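PDB 3TJT: superoxide dismutase from Clostridium difficile, which probably protects cells from oxygen radicals by converting superoxide into hydrogen peroxide and oxygen at a bound iron or manganese ion. Local coordinates for residues 162-167 / 186-191; 101-106 / 192-197; 16-21 / 25-30. All coordinates share one frame; numbering follows the deposited sequence.

Contact 1 (162-167 / 186-191); sequences PIIGLD and DNWFNV. With FE (Fe (III) ion), chain B.
Leu166 and Ile164 of strand 161-167 pack against the indole of Trp188 in a buried, largely apolar contact that joins the edge of the three-stranded antiparallel sheet to the end of helix 181-188. Leu166 carries most of it: its CD1 sits over one face of the indole, 3.4 Å from the centroid of the five-membered ring and only 6° off the normal, a CH-pi contact. With CG of Trp188 anti to its backbone N (chi1 179°), the indole reaches from the helix to the strand. Leu166 CD2 lies 3.9 Å from Trp188 CE3, beyond the rim of the six-membered ring. Ile164 CD1 approaches obliquely, 3.9 Å from Trp188 CH2. Between these two side chains the carbonyl of Gly165 turns to the ring, its O 3.2 Å from Trp188 CZ2; this buried oxygen has no polar partner in the model. The sheet belongs to the C-terminal alpha/beta domain of iron/manganese superoxide dismutases. A classic beta bulge, Ile163 and Ile164 both facing Leu136, breaks the strand where the contact begins. At the strand's end Asp167 OD2 binds the iron at 1.9 Å, alongside His30, His85, His171 and water 1, while Asp167 OD1 accepts from Trp169 N.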
ATOM      1  N   PRO A 162     -18.266   9.619  -6.144  1.00 19.88           N
ATOM      2  CA  PRO A 162     -17.050  10.391  -5.860  1.00 17.49           C
ATOM      3  C   PRO A 162     -17.140  11.789  -6.461  1.00 16.07           C
ATOM      4  O   PRO A 162     -17.512  11.935  -7.625  1.00 19.88           O
ATOM      5  CB  PRO A 162     -15.941   9.601  -6.570  1.00 19.32           C
ATOM      6  CG  PRO A 162     -16.535   8.300  -6.952  1.00 30.50           C
ATOM      7  CD  PRO A 162     -18.016   8.498  -7.061  1.00 23.90           C
ATOM      8  N   ILE A 163     -16.785  12.791  -5.667  1.00 17.88           N
ATOM      9  CA  ILE A 163     -16.802  14.186  -6.091  1.00 18.50           C
ATOM     10  C   ILE A 163     -15.363  14.670  -6.313  1.00 18.14           C
ATOM     11  O   ILE A 163     -15.025  15.156  -7.388  1.00 17.67           O
ATOM     12  CB  ILE A 163     -17.515  15.063  -5.056  1.00 18.15           C
ATOM     13  CG1 ILE A 163     -18.937  14.528  -4.809  1.00 20.82           C
ATOM     14  CG2 ILE A 163     -17.560  16.533  -5.518  1.00 18.67           C
ATOM     15  CD1 ILE A 163     -19.767  14.382  -6.078  1.00 20.33           C
ATOM     16  N   ILE A 164     -14.524  14.546  -5.286  1.00 19.03           N
ATOM     17  CA  ILE A 164     -13.071  14.570  -5.502  1.00 16.54           C
ATOM     18  C   ILE A 164     -12.449  13.351  -4.807  1.00 17.66           C
ATOM     19  O   ILE A 164     -13.077  12.720  -3.957  1.00 16.94           O
ATOM     20  CB  ILE A 164     -12.388  15.876  -5.001  1.00 19.43           C
ATOM     21  CG1 ILE A 164     -12.283  15.909  -3.474  1.00 19.31           C
ATOM     22  CG2 ILE A 164     -13.092  17.127  -5.573  1.00 17.63           C
ATOM     23  CD1 ILE A 164     -11.470  17.090  -2.926  1.00 20.40           C
ATOM     24  N   GLY A 165     -11.222  13.013  -5.172  1.00 16.55           N
ATOM     25  CA  GLY A 165     -10.555  11.884  -4.541  1.00 16.77           C
ATOM     26  C   GLY A 165      -9.055  12.027  -4.684  1.00 18.40           C
ATOM     27  O   GLY A 165      -8.593  12.567  -5.686  1.00 17.12           O
ATOM     28  N   LEU A 166      -8.314  11.544  -3.686  1.00 17.61           N
ATOM     29  CA  LEU A 166      -6.852  11.660  -3.651  1.00 16.38           C
ATOM     30  C   LEU A 166      -6.212  10.290  -3.471  1.00 17.84           C
ATOM     31  O   LEU A 166      -6.518   9.560  -2.519  1.00 18.64           O
ATOM     32  CB  LEU A 166      -6.421  12.585  -2.507  1.00 14.45           C
ATOM     33  CG  LEU A 166      -4.910  12.727  -2.249  1.00 14.89           C
ATOM     34  CD1 LEU A 166      -4.175  13.221  -3.497  1.00 16.63           C
ATOM     35  CD2 LEU A 166      -4.667  13.647  -1.051  1.00 15.74           C
ATOM     36  N   ASP A 167      -5.323   9.959  -4.395  1.00 14.36           N
ATOM     37  CA  ASP A 167      -4.542   8.725  -4.367  1.00 16.76           C
ATOM     38  C   ASP A 167      -3.443   8.857  -3.317  1.00 17.28           C
ATOM     39  O   ASP A 167      -2.582   9.727  -3.428  1.00 16.16           O
ATOM     40  CB  ASP A 167      -3.936   8.514  -5.760  1.00 15.47           C
ATOM     41  CG  ASP A 167      -3.269   7.167  -5.935  1.00 16.33           C
ATOM     42  OD1 ASP A 167      -3.135   6.406  -4.947  1.00 16.21           O
ATOM     43  OD2 ASP A 167      -2.878   6.848  -7.083  1.00 16.74           O
ATOM     44  N   ASP A 186      -1.219  18.413   1.389  1.00 20.16           N
ATOM     45  CA  ASP A 186      -1.404  19.859   1.419  1.00 24.54           C
ATOM     46  C   ASP A 186      -1.187  20.492   0.040  1.00 22.56           C
ATOM     47  O   ASP A 186      -1.976  21.332  -0.395  1.00 24.23           O
ATOM     48  CB  ASP A 186      -0.479  20.505   2.447  1.00 28.10           C
ATOM     49  CG  ASP A 186      -0.882  21.934   2.764  1.00 37.65           C
ATOM     50  OD1 ASP A 186      -2.063  22.167   3.119  1.00 36.36           O
ATOM     51  OD2 ASP A 186      -0.020  22.823   2.655  1.00 40.50           O
ATOM     52  N   ASN A 187      -0.135  20.076  -0.654  1.00 20.10           N
ATOM     53  CA  ASN A 187       0.158  20.629  -1.973  1.00 19.10           C
ATOM     54  C   ASN A 187      -0.886  20.274  -3.019  1.00 22.86           C
ATOM     55  O   ASN A 187      -1.111  21.030  -3.960  1.00 20.07           O
ATOM     56  CB  ASN A 187       1.542  20.199  -2.445  1.00 22.02           C
ATOM     57  CG  ASN A 187       2.620  21.163  -2.007  1.00 32.06           C
ATOM     58  OD1 ASN A 187       2.325  22.280  -1.581  1.00 37.57           O
ATOM     59  ND2 ASN A 187       3.870  20.742  -2.104  1.00 34.01           N
ATOM     60  N   TRP A 188      -1.525  19.121  -2.851  1.00 19.49           N
ATOM     61  CA  TRP A 188      -2.473  18.642  -3.845  1.00 20.40           C
ATOM     62  C   TRP A 188      -3.669  19.584  -4.008  1.00 17.60           C
ATOM     63  O   TRP A 188      -4.252  19.677  -5.089  1.00 18.93           O
ATOM     64  CB  TRP A 188      -2.937  17.233  -3.479  1.00 18.29           C
ATOM     65  CG  TRP A 188      -3.940  16.643  -4.411  1.00 17.07           C
ATOM     66  CD1 TRP A 188      -3.715  16.156  -5.661  1.00 16.28           C
ATOM     67  CD2 TRP A 188      -5.335  16.438  -4.143  1.00 17.50           C
ATOM     68  NE1 TRP A 188      -4.885  15.667  -6.195  1.00 17.26           N
ATOM     69  CE2 TRP A 188      -5.893  15.834  -5.283  1.00 17.60           C
ATOM     70  CE3 TRP A 188      -6.159  16.705  -3.046  1.00 19.20           C
ATOM     71  CZ2 TRP A 188      -7.240  15.487  -5.362  1.00 16.78           C
ATOM     72  CZ3 TRP A 188      -7.503  16.364  -3.127  1.00 20.79           C
ATOM     73  CH2 TRP A 188      -8.029  15.766  -4.278  1.00 18.26           C
ATOM     74  N   PHE A 189      -4.038  20.268  -2.938  1.00 18.74           N
ATOM     75  CA  PHE A 189      -5.178  21.176  -3.002  1.00 20.73           C
ATOM     76  C   PHE A 189      -4.959  22.332  -3.985  1.00 23.01           C
ATOM     77  O   PHE A 189      -5.916  22.959  -4.434  1.00 20.93           O
ATOM     78  CB  PHE A 189      -5.584  21.654  -1.606  1.00 22.45           C
ATOM     79  CG  PHE A 189      -6.510  20.693  -0.911  1.00 23.15           C
ATOM     80  CD1 PHE A 189      -7.877  20.791  -1.084  1.00 26.79           C
ATOM     81  CD2 PHE A 189      -6.009  19.657  -0.144  1.00 23.98           C
ATOM     82  CE1 PHE A 189      -8.738  19.890  -0.475  1.00 29.91           C
ATOM     83  CE2 PHE A 189      -6.860  18.754   0.467  1.00 27.14           C
ATOM     84  CZ  PHE A 189      -8.228  18.870   0.298  1.00 28.24           C
ATOM     85  N   ASN A 190      -3.701  22.590  -4.344  1.00 21.12           N
ATOM     86  CA  ASN A 190      -3.418  23.594  -5.372  1.00 21.85           C
ATOM     87  C   ASN A 190      -3.811  23.154  -6.776  1.00 21.61           C
ATOM     88  O   ASN A 190      -3.948  23.985  -7.671  1.00 25.26           O
ATOM     89  CB  ASN A 190      -1.938  23.985  -5.351  1.00 21.49           C
ATOM     90  CG  ASN A 190      -1.543  24.652  -4.058  1.00 25.84           C
ATOM     91  OD1 ASN A 190      -0.875  24.055  -3.212  1.00 28.14           O
ATOM     92  ND2 ASN A 190      -1.978  25.889  -3.883  1.00 23.95           N
ATOM     93  N   VAL A 191      -3.988  21.851  -6.981  1.00 18.11           N
ATOM     94  CA  VAL A 191      -4.325  21.358  -8.316  1.00 17.70           C
ATOM     95  C   VAL A 191      -5.710  20.720  -8.424  1.00 17.67           C
ATOM     96  O   VAL A 191      -6.080  20.253  -9.492  1.00 17.85           O
ATOM     97  CB  VAL A 191      -3.282  20.372  -8.878  1.00 20.28           C
ATOM     98  CG1 VAL A 191      -1.911  21.045  -8.998  1.00 22.18           C
ATOM     99  CG2 VAL A 191      -3.200  19.116  -8.021  1.00 19.92           C
TER
HETATM  100 FE    FE B   1      -2.155   5.464  -8.191  1.00 25.18          FE
HETATM  101  O   HOH W   1      -3.250   4.106  -6.798  1.00 16.43           O

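Contact 2 (101-106 / 192-197); sequences ESLKEA and VNWNGA
Leu103 of helix 101-111 reaches across to Ala197 and Trp194 at the start of helix 194-202, so that the first and last helices of the C-terminal alpha/beta domain of this iron/manganese superoxide dismutase meet. The tight part is small and wholly apolar. A single methyl, Leu103 CD2, does the touching: it lies 3.6 Å from Ala197 CB and 4.0 Å from Trp194 CE3. It comes to the indole at the edge, near the ring plane, and not over a face. CG of Leu103 is anti to the backbone N (chi1 178°), which extends the side chain toward the second helix. One face of the indole is taken by Val192, two residues earlier, whose CG1 lies 3.6 Å above the ring plane and toward its rim. Leu198 and Ile163 also pack on Leu103, placing its end between the final helix and the sheet.

The other side is looser and polar. Glu101, Lys104 and Glu105 are exposed and take no part in the packing between the two segments, although Glu101 OE1 forms a salt bridge with Lys202 farther along the final helix. Asn195 likewise lies at the surface. At the start of helix 194-202, Asn193 is the N-cap, and Trp194 N is hydrogen-bonded to Thr97 OG1. The capping bond runs from Gly196 N to Asn193 OD1, 3.0 Å long and nearly straight at 163°, with the donor well above the carbonyl plane of the Asn193 amide, 72° out of it.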
ATOM      1  N   GLU A 101     -21.223  27.466  -6.988  1.00 23.86           N
ATOM      2  CA  GLU A 101     -22.569  26.949  -7.212  1.00 25.50           C
ATOM      3  C   GLU A 101     -22.985  25.936  -6.146  1.00 22.75           C
ATOM      4  O   GLU A 101     -22.673  26.112  -4.971  1.00 23.80           O
ATOM      5  CB  GLU A 101     -22.710  26.381  -8.634  1.00 27.08           C
ATOM      6  CG  GLU A 101     -22.426  27.419  -9.729  1.00 30.66           C
ATOM      7  CD  GLU A 101     -22.637  26.888 -11.147  1.00 38.27           C
ATOM      8  OE1 GLU A 101     -23.472  25.978 -11.339  1.00 38.94           O
ATOM      9  OE2 GLU A 101     -21.971  27.392 -12.081  1.00 36.27           O
ATOM     10  N   SER A 102     -23.706  24.895  -6.550  1.00 24.35           N
ATOM     11  CA  SER A 102     -24.298  23.986  -5.574  1.00 28.77           C
ATOM     12  C   SER A 102     -23.263  23.210  -4.757  1.00 25.96           C
ATOM     13  O   SER A 102     -23.532  22.839  -3.624  1.00 23.87           O
ATOM     14  CB  SER A 102     -25.286  23.023  -6.241  1.00 27.31           C
ATOM     15  OG  SER A 102     -24.650  22.217  -7.219  1.00 25.99           O
ATOM     16  N   LEU A 103     -22.087  22.962  -5.328  1.00 23.64           N
ATOM     17  CA  LEU A 103     -21.059  22.233  -4.585  1.00 22.57           C
ATOM     18  C   LEU A 103     -20.498  23.105  -3.471  1.00 22.07           C
ATOM     19  O   LEU A 103     -20.321  22.647  -2.342  1.00 21.72           O
ATOM     20  CB  LEU A 103     -19.950  21.731  -5.519  1.00 21.65           C
ATOM     21  CG  LEU A 103     -18.795  20.981  -4.837  1.00 22.16           C
ATOM     22  CD1 LEU A 103     -19.319  19.802  -4.023  1.00 23.23           C
ATOM     23  CD2 LEU A 103     -17.790  20.512  -5.878  1.00 21.71           C
ATOM     24  N   LYS A 104     -20.231  24.372  -3.782  1.00 22.39           N
ATOM     25  CA  LYS A 104     -19.777  25.320  -2.775  1.00 23.20           C
ATOM     26  C   LYS A 104     -20.772  25.388  -1.617  1.00 26.00           C
ATOM     27  O   LYS A 104     -20.395  25.361  -0.444  1.00 24.22           O
ATOM     28  CB  LYS A 104     -19.604  26.713  -3.396  1.00 22.88           C
ATOM     29  CG  LYS A 104     -19.197  27.802  -2.408  1.00 26.86           C
ATOM     30  CD  LYS A 104     -19.109  29.159  -3.115  1.00 27.28           C
ATOM     31  CE  LYS A 104     -18.812  30.292  -2.150  1.00 32.82           C
ATOM     32  NZ  LYS A 104     -17.420  30.240  -1.623  1.00 36.40           N
ATOM     33  N   GLU A 105     -22.054  25.476  -1.953  1.00 26.57           N
ATOM     34  CA  GLU A 105     -23.084  25.570  -0.927  1.00 26.66           C
ATOM     35  C   GLU A 105     -23.195  24.292  -0.101  1.00 23.10           C
ATOM     36  O   GLU A 105     -23.357  24.344   1.122  1.00 24.31           O
ATOM     37  CB  GLU A 105     -24.428  25.916  -1.562  1.00 29.72           C
ATOM     38  CG  GLU A 105     -24.426  27.290  -2.214  1.00 37.01           C
ATOM     39  CD  GLU A 105     -25.681  27.564  -3.022  1.00 50.60           C
ATOM     40  OE1 GLU A 105     -26.699  26.871  -2.800  1.00 52.47           O
ATOM     41  OE2 GLU A 105     -25.645  28.475  -3.879  1.00 49.74           O
ATOM     42  N   ALA A 106     -23.103  23.151  -0.776  1.00 26.12           N
ATOM     43  CA  ALA A 106     -23.223  21.859  -0.112  1.00 23.96           C
ATOM     44  C   ALA A 106     -22.075  21.640   0.865  1.00 25.33           C
ATOM     45  O   ALA A 106     -22.262  21.085   1.946  1.00 23.87           O
ATOM     46  CB  ALA A 106     -23.282  20.738  -1.138  1.00 22.61           C
ATOM     47  N   VAL A 192      -6.466  20.689  -7.335  1.00 17.32           N
ATOM     48  CA  VAL A 192      -7.832  20.159  -7.421  1.00 17.99           C
ATOM     49  C   VAL A 192      -8.641  20.946  -8.450  1.00 18.90           C
ATOM     50  O   VAL A 192      -8.638  22.182  -8.439  1.00 19.62           O
ATOM     51  CB  VAL A 192      -8.555  20.206  -6.068  1.00 19.22           C
ATOM     52  CG1 VAL A 192     -10.037  19.813  -6.241  1.00 20.98           C
ATOM     53  CG2 VAL A 192      -7.876  19.289  -5.063  1.00 20.32           C
ATOM     54  N   ASN A 193      -9.319  20.232  -9.345  1.00 17.81           N
ATOM     55  CA  ASN A 193     -10.175  20.860 -10.350  1.00 17.76           C
ATOM     56  C   ASN A 193     -11.601  21.006  -9.817  1.00 21.27           C
ATOM     57  O   ASN A 193     -12.426  20.098  -9.948  1.00 18.20           O
ATOM     58  CB  ASN A 193     -10.169  20.047 -11.651  1.00 18.58           C
ATOM     59  CG  ASN A 193     -11.011  20.690 -12.755  1.00 22.25           C
ATOM     60  OD1 ASN A 193     -11.685  21.693 -12.532  1.00 21.87           O
ATOM     61  ND2 ASN A 193     -10.979  20.103 -13.942  1.00 25.94           N
ATOM     62  N   TRP A 194     -11.886  22.154  -9.217  1.00 19.09           N
ATOM     63  CA  TRP A 194     -13.187  22.378  -8.592  1.00 19.75           C
ATOM     64  C   TRP A 194     -14.322  22.466  -9.605  1.00 21.53           C
ATOM     65  O   TRP A 194     -15.469  22.160  -9.276  1.00 20.88           O
ATOM     66  CB  TRP A 194     -13.156  23.597  -7.657  1.00 19.75           C
ATOM     67  CG  TRP A 194     -12.406  23.280  -6.408  1.00 20.56           C
ATOM     68  CD1 TRP A 194     -11.164  23.726  -6.051  1.00 19.99           C
ATOM     69  CD2 TRP A 194     -12.824  22.379  -5.373  1.00 20.59           C
ATOM     70  NE1 TRP A 194     -10.792  23.168  -4.843  1.00 20.90           N
ATOM     71  CE2 TRP A 194     -11.797  22.345  -4.406  1.00 19.14           C
ATOM     72  CE3 TRP A 194     -13.976  21.610  -5.167  1.00 21.47           C
ATOM     73  CZ2 TRP A 194     -11.882  21.561  -3.249  1.00 21.30           C
ATOM     74  CZ3 TRP A 194     -14.064  20.838  -4.016  1.00 22.09           C
ATOM     75  CH2 TRP A 194     -13.023  20.821  -3.072  1.00 20.17           C
ATOM     76  N   ASN A 195     -14.015  22.875 -10.832  1.00 20.25           N
ATOM     77  CA  ASN A 195     -15.037  22.871 -11.882  1.00 21.76           C
ATOM     78  C   ASN A 195     -15.435  21.447 -12.261  1.00 21.80           C
ATOM     79  O   ASN A 195     -16.615  21.157 -12.473  1.00 22.40           O
ATOM     80  CB  ASN A 195     -14.571  23.651 -13.112  1.00 22.40           C
ATOM     81  CG  ASN A 195     -14.252  25.102 -12.784  1.00 20.61           C
ATOM     82  OD1 ASN A 195     -14.785  25.662 -11.828  1.00 25.25           O
ATOM     83  ND2 ASN A 195     -13.368  25.711 -13.568  1.00 23.34           N
ATOM     84  N   GLY A 196     -14.447  20.561 -12.327  1.00 21.54           N
ATOM     85  CA  GLY A 196     -14.714  19.152 -12.569  1.00 21.29           C
ATOM     86  C   GLY A 196     -15.489  18.554 -11.405  1.00 19.61           C
ATOM     87  O   GLY A 196     -16.425  17.771 -11.606  1.00 20.87           O
ATOM     88  N   ALA A 197     -15.108  18.930 -10.188  1.00 18.44           N
ATOM     89  CA  ALA A 197     -15.814  18.475  -8.996  1.00 19.96           C
ATOM     90  C   ALA A 197     -17.283  18.902  -9.048  1.00 23.64           C
ATOM     91  O   ALA A 197     -18.181  18.122  -8.717  1.00 20.44           O
ATOM     92  CB  ALA A 197     -15.152  19.006  -7.741  1.00 20.31           C
TER

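Contact 3 (16-21 / 25-30); sequences DALEPY and ETMKLH. With FE (Fe (III) ion), chain B.
Beside the helix that carries the iron ligand His30, helix 24-46, the loop leading into it folds back on its first turns, with Leu18 against Met27 inside and Glu19 near Glu25 toward solvent. Leu18 CD1 lies 3.9 Å from Met27 SD and equally far from its methyl CE, the two side chains crossing at about a right angle. Met27 is bent at both outer torsions (chi2 -60°, chi3 -54°), which curls the thioether so that sulfur and methyl both meet the leucine. A type I beta turn from Asp16 to Glu19 carries Leu18, and a cis peptide bond precedes Pro20. The helix is the first of the alpha-hairpin domain of iron/manganese superoxide dismutases, and one turn of it supplies both Met27 and the metal ligand His30. His30 NE2 binds the iron at 2.2 Å, with His85, Asp167, His171 and water 1 completing the site, and Phe89 meets the imidazole edge-to-face. On the outer side the carboxylates of Glu19 and Glu25 approach to 4.4 Å between Glu19 OE2 and Glu25 OE1. Water 2 donates to both oxygens and would ease the likely repulsion, while Glu19 OE2 also accepts from Lys24 N.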
ATOM      1  N   ASP A  16       4.090  17.736 -17.233  1.00 20.65           N
ATOM      2  CA  ASP A  16       4.688  18.649 -16.265  1.00 19.51           C
ATOM      3  C   ASP A  16       3.737  19.772 -15.825  1.00 19.49           C
ATOM      4  O   ASP A  16       4.144  20.719 -15.152  1.00 19.60           O
ATOM      5  CB  ASP A  16       6.007  19.236 -16.811  1.00 24.09           C
ATOM      6  CG  ASP A  16       5.798  20.136 -18.028  1.00 32.28           C
ATOM      7  OD1 ASP A  16       4.655  20.242 -18.518  1.00 26.10           O
ATOM      8  OD2 ASP A  16       6.785  20.744 -18.495  1.00 29.97           O
ATOM      9  N   ALA A  17       2.464  19.657 -16.191  1.00 22.31           N
ATOM     10  CA  ALA A  17       1.505  20.740 -15.957  1.00 22.23           C
ATOM     11  C   ALA A  17       1.191  20.963 -14.479  1.00 24.01           C
ATOM     12  O   ALA A  17       0.767  22.051 -14.085  1.00 21.01           O
ATOM     13  CB  ALA A  17       0.214  20.494 -16.752  1.00 19.98           C
ATOM     14  N   LEU A  18       1.420  19.939 -13.656  1.00 19.18           N
ATOM     15  CA  LEU A  18       1.091  20.022 -12.240  1.00 18.28           C
ATOM     16  C   LEU A  18       2.300  20.334 -11.350  1.00 19.69           C
ATOM     17  O   LEU A  18       2.193  20.344 -10.124  1.00 18.81           O
ATOM     18  CB  LEU A  18       0.415  18.716 -11.784  1.00 19.17           C
ATOM     19  CG  LEU A  18      -0.795  18.303 -12.624  1.00 19.28           C
ATOM     20  CD1 LEU A  18      -1.462  17.048 -12.019  1.00 19.24           C
ATOM     21  CD2 LEU A  18      -1.809  19.457 -12.736  1.00 19.52           C
ATOM     22  N   GLU A  19       3.446  20.600 -11.967  1.00 20.93           N
ATOM     23  CA  GLU A  19       4.605  21.092 -11.227  1.00 21.80           C
ATOM     24  C   GLU A  19       4.301  22.482 -10.654  1.00 24.54           C
ATOM     25  O   GLU A  19       3.607  23.276 -11.284  1.00 25.21           O
ATOM     26  CB  GLU A  19       5.828  21.154 -12.154  1.00 22.29           C
ATOM     27  CG  GLU A  19       6.154  19.836 -12.859  1.00 24.79           C
ATOM     28  CD  GLU A  19       7.375  19.160 -12.278  1.00 32.00           C
ATOM     29  OE1 GLU A  19       7.685  19.453 -11.104  1.00 40.40           O
ATOM     30  OE2 GLU A  19       8.021  18.338 -12.976  1.00 28.32           O
ATOM     31  N   PRO A  20       4.842  22.798  -9.470  1.00 21.77           N
ATOM     32  CA  PRO A  20       5.777  21.965  -8.709  1.00 24.98           C
ATOM     33  C   PRO A  20       5.071  21.130  -7.652  1.00 24.74           C
ATOM     34  O   PRO A  20       5.717  20.713  -6.702  1.00 28.36           O
ATOM     35  CB  PRO A  20       6.629  23.011  -8.004  1.00 27.44           C
ATOM     36  CG  PRO A  20       5.629  24.071  -7.675  1.00 25.43           C
ATOM     37  CD  PRO A  20       4.701  24.133  -8.863  1.00 26.91           C
ATOM     38  N   TYR A  21       3.773  20.896  -7.801  1.00 21.87           N
ATOM     39  CA  TYR A  21       3.031  20.165  -6.776  1.00 19.88           C
ATOM     40  C   TYR A  21       3.142  18.654  -6.936  1.00 19.55           C
ATOM     41  O   TYR A  21       3.213  17.913  -5.947  1.00 21.27           O
ATOM     42  CB  TYR A  21       1.570  20.609  -6.784  1.00 19.95           C
ATOM     43  CG  TYR A  21       1.449  22.114  -6.750  1.00 20.80           C
ATOM     44  CD1 TYR A  21       1.816  22.824  -5.618  1.00 24.59           C
ATOM     45  CD2 TYR A  21       0.999  22.819  -7.859  1.00 24.30           C
ATOM     46  CE1 TYR A  21       1.720  24.199  -5.579  1.00 28.72           C
ATOM     47  CE2 TYR A  21       0.901  24.199  -7.831  1.00 26.32           C
ATOM     48  CZ  TYR A  21       1.262  24.880  -6.686  1.00 29.76           C
ATOM     49  OH  TYR A  21       1.170  26.253  -6.643  1.00 34.04           O
ATOM     50  N   GLU A  25       8.003  13.293 -13.546  1.00 19.64           N
ATOM     51  CA  GLU A  25       8.416  11.895 -13.592  1.00 19.62           C
ATOM     52  C   GLU A  25       7.316  11.000 -13.014  1.00 18.09           C
ATOM     53  O   GLU A  25       7.016   9.930 -13.551  1.00 18.11           O
ATOM     54  CB  GLU A  25       9.726  11.713 -12.828  1.00 23.13           C
ATOM     55  CG  GLU A  25      10.926  12.421 -13.478  1.00 31.32           C
ATOM     56  CD  GLU A  25      10.871  13.958 -13.440  1.00 37.69           C
ATOM     57  OE1 GLU A  25      10.291  14.545 -12.493  1.00 24.49           O
ATOM     58  OE2 GLU A  25      11.450  14.582 -14.368  1.00 38.21           O
ATOM     59  N   THR A  26       6.716  11.460 -11.929  1.00 16.34           N
ATOM     60  CA  THR A  26       5.617  10.724 -11.301  1.00 19.04           C
ATOM     61  C   THR A  26       4.370  10.696 -12.183  1.00 18.41           C
ATOM     62  O   THR A  26       3.708   9.664 -12.306  1.00 16.14           O
ATOM     63  CB  THR A  26       5.304  11.302  -9.922  1.00 17.06           C
ATOM     64  OG1 THR A  26       6.391  11.016  -9.042  1.00 17.81           O
ATOM     65  CG2 THR A  26       4.017  10.699  -9.347  1.00 17.21           C
ATOM     66  N   MET A  27       4.049  11.815 -12.826  1.00 15.92           N
ATOM     67  CA  MET A  27       2.910  11.804 -13.746  1.00 17.20           C
ATOM     68  C   MET A  27       3.100  10.775 -14.858  1.00 17.83           C
ATOM     69  O   MET A  27       2.166  10.058 -15.214  1.00 17.65           O
ATOM     70  CB  MET A  27       2.646  13.201 -14.340  1.00 15.84           C
ATOM     71  CG  MET A  27       2.277  14.263 -13.305  1.00 19.01           C
ATOM     72  SD  MET A  27       0.769  13.906 -12.331  1.00 20.18           S
ATOM     73  CE  MET A  27      -0.431  13.641 -13.632  1.00 18.93           C
ATOM     74  N   LYS A  28       4.313  10.694 -15.401  1.00 17.24           N
ATOM     75  CA  LYS A  28       4.626   9.715 -16.437  1.00 18.85           C
ATOM     76  C   LYS A  28       4.454   8.276 -15.939  1.00 19.10           C
ATOM     77  O   LYS A  28       3.805   7.464 -16.585  1.00 18.05           O
ATOM     78  CB  LYS A  28       6.050   9.919 -16.969  1.00 21.89           C
ATOM     79  CG  LYS A  28       6.227  11.171 -17.816  1.00 27.76           C
ATOM     80  CD  LYS A  28       6.248  10.842 -19.308  1.00 38.24           C
ATOM     81  CE  LYS A  28       6.387  12.112 -20.155  1.00 40.57           C
ATOM     82  NZ  LYS A  28       6.173  11.857 -21.612  1.00 45.57           N
ATOM     83  N   LEU A  29       5.036   7.968 -14.786  1.00 19.30           N
ATOM     84  CA  LEU A  29       4.940   6.618 -14.248  1.00 17.44           C
ATOM     85  C   LEU A  29       3.502   6.307 -13.875  1.00 15.80           C
ATOM     86  O   LEU A  29       2.983   5.242 -14.193  1.00 17.51           O
ATOM     87  CB  LEU A  29       5.818   6.478 -13.004  1.00 17.33           C
ATOM     88  CG  LEU A  29       7.330   6.440 -13.243  1.00 19.32           C
ATOM     89  CD1 LEU A  29       8.065   6.775 -11.961  1.00 22.39           C
ATOM     90  CD2 LEU A  29       7.769   5.098 -13.785  1.00 21.97           C
ATOM     91  N   HIS A  30       2.868   7.241 -13.186  1.00 16.11           N
ATOM     92  CA  HIS A  30       1.530   7.013 -12.643  1.00 15.51           C
ATOM     93  C   HIS A  30       0.547   6.736 -13.783  1.00 19.71           C
ATOM     94  O   HIS A  30      -0.258   5.804 -13.718  1.00 17.76           O
ATOM     95  CB  HIS A  30       1.100   8.236 -11.835  1.00 17.17           C
ATOM     96  CG  HIS A  30       0.069   7.941 -10.790  1.00 15.80           C
ATOM     97  ND1 HIS A  30      -0.465   8.924  -9.985  1.00 14.80           N
ATOM     98  CD2 HIS A  30      -0.506   6.778 -10.398  1.00 18.38           C
ATOM     99  CE1 HIS A  30      -1.335   8.384  -9.151  1.00 17.83           C
ATOM    100  NE2 HIS A  30      -1.380   7.085  -9.383  1.00 16.08           N
TER
HETATM  101 FE    FE B   1      -2.155   5.464  -8.191  1.00 25.18          FE
HETATM  102  O   HOH W   2      10.401  17.336 -11.928  1.00 30.74           O
HETATM  103  O   HOH W   1      -3.250   4.106  -6.798  1.00 16.43           O

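Overall arrangement
Contact 1 is the deepest, its centre about 9 Å from that of the chain; the centres of contacts 2 and 3 lie about 16 Å out, and contact 3 is only partly buried. Contacts 1 and 2 run into one another: Ile164 CG2 lies 3.5 Å from Ala197 CB, so strand 161-167 packs on the final helix too. Both are held mainly by apolar side chains, whereas contact 3 adds a water-bridged pair of carboxylates. Contacts 1 and 3 meet at the iron, where His30 from the alpha-hairpin domain and Asp167 from the C-terminal domain are two of the four protein ligands, and Tyr21 touches Val191. Contacts 2 and 3 do not touch.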